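Local coordinates for hypothetical protein TT1465 (Thermus thermophilus, PDB 1WEK) that is of unknown function but belongs to the SLOG clan, with a Rossmann-like fold built round a parallel beta sheet, at residues L180-L183 with R184-A188. Numbering follows the deposited sequence.
Sequences LAFL and RDQKA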
# COMPACT_ATOMS: atom_id res chain seq x y z
N LEU A 180 -8.02 42.43 -7.30
CA LEU A 180 -7.00 41.67 -8.01
C LEU A 180 -6.20 42.61 -8.90
O LEU A 180 -4.98 42.45 -9.04
CB LEU A 180 -7.64 40.55 -8.86
CG LEU A 180 -8.30 39.42 -8.07
CD1 LEU A 180 -8.74 38.30 -9.02
CD2 LEU A 180 -7.33 38.86 -7.06
N ALA A 181 -6.88 43.60 -9.47
CA ALA A 181 -6.24 44.58 -10.33
C ALA A 181 -5.26 45.40 -9.49
O ALA A 181 -4.26 45.88 -10.00
CB ALA A 181 -7.28 45.47 -10.97
N PHE A 182 -5.58 45.57 -8.21
CA PHE A 182 -4.76 46.29 -7.24
C PHE A 182 -3.53 45.41 -6.94
O PHE A 182 -2.40 45.91 -6.78
CB PHE A 182 -5.58 46.52 -5.97
CG PHE A 182 -4.76 46.91 -4.77
CD1 PHE A 182 -4.32 48.22 -4.59
CD2 PHE A 182 -4.43 45.95 -3.80
CE1 PHE A 182 -3.56 48.56 -3.48
CE2 PHE A 182 -3.67 46.29 -2.69
CZ PHE A 182 -3.23 47.60 -2.53
N LEU A 183 -3.74 44.10 -6.85
CA LEU A 183 -2.63 43.20 -6.61
C LEU A 183 -1.70 43.33 -7.81
O LEU A 183 -0.48 43.12 -7.72
CB LEU A 183 -3.13 41.75 -6.44
CG LEU A 183 -3.95 41.44 -5.18
CD1 LEU A 183 -4.27 39.95 -5.10
CD2 LEU A 183 -3.18 41.86 -3.94
N ARG A 184 -2.26 43.71 -8.95
CA ARG A 184 -1.45 43.89 -10.14
C ARG A 184 -0.67 45.21 -10.06
O ARG A 184 0.52 45.25 -10.35
CB ARG A 184 -2.31 43.87 -11.40
CG ARG A 184 -1.48 43.61 -12.67
CD ARG A 184 -2.09 44.31 -13.86
NE ARG A 184 -3.34 43.70 -14.28
CZ ARG A 184 -4.39 44.38 -14.71
NH1 ARG A 184 -4.36 45.70 -14.78
NH2 ARG A 184 -5.48 43.72 -15.09
N ASP A 185 -1.33 46.29 -9.66
CA ASP A 185 -0.63 47.56 -9.55
C ASP A 185 0.56 47.42 -8.60
O ASP A 185 1.58 48.09 -8.76
CB ASP A 185 -1.58 48.64 -9.04
CG ASP A 185 -2.70 48.95 -10.03
OD1 ASP A 185 -3.63 49.68 -9.65
OD2 ASP A 185 -2.63 48.47 -11.19
N GLN A 186 0.42 46.52 -7.62
CA GLN A 186 1.43 46.23 -6.60
C GLN A 186 2.48 45.25 -7.10
O GLN A 186 3.49 45.03 -6.45
CB GLN A 186 0.76 45.63 -5.36
CG GLN A 186 -0.13 46.60 -4.58
CD GLN A 186 0.64 47.37 -3.50
OE1 GLN A 186 0.20 48.42 -3.04
NE2 GLN A 186 1.79 46.85 -3.11
N LYS A 187 2.24 44.65 -8.26
CA LYS A 187 3.16 43.69 -8.86
C LYS A 187 3.26 42.38 -8.07
O LYS A 187 4.27 41.69 -8.12
CB LYS A 187 4.56 44.32 -9.02
CG LYS A 187 4.57 45.58 -9.87
CD LYS A 187 5.79 45.65 -10.80
CE LYS A 187 7.09 45.77 -10.02
NZ LYS A 187 8.28 45.86 -10.92
N ALA A 188 2.20 42.05 -7.35
CA ALA A 188 2.14 40.80 -6.59
C ALA A 188 1.64 39.71 -7.53
O ALA A 188 1.66 38.52 -7.20
CB ALA A 188 1.19 40.95 -5.40
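One face of the F182 ring carries the side chain of Q186, one helical turn on. Q186 CG stands 4.0 Å from the F182 ring centroid, 17° off the normal and offset toward the rim, which meets the geometry of a CH-pi contact. The two side chains run alongside each other; the amide reaches the outer end of the ring, with Q186 OE1 3.6 Å from F182 CZ, and its plane is turned 50° from the ring's. With CG of F182 anti to its own N (chi1 164°), it sits beside the carbonyl carbon, the side on which the chain runs on to Q186. Y172 of a second subunit meets this ring edge-to-face and also packs on L183, Q186 and A188, so the helix end forms part of a subunit interface. Beneath the ring, Q186 N donates to F182 O at 3.0 Å, and D185 N donates to A181 O in the same i to i+4 pattern. K187 then takes positive phi, its N bonding to R184 O at 2.8 Å, while A188 N reaches back to L183 O at 2.9 Å, almost in line with the carbonyl. Positive phi with two bonds into the last turn defines a Schellman motif, here closing helix 170-185 of a beta-alpha-beta unit.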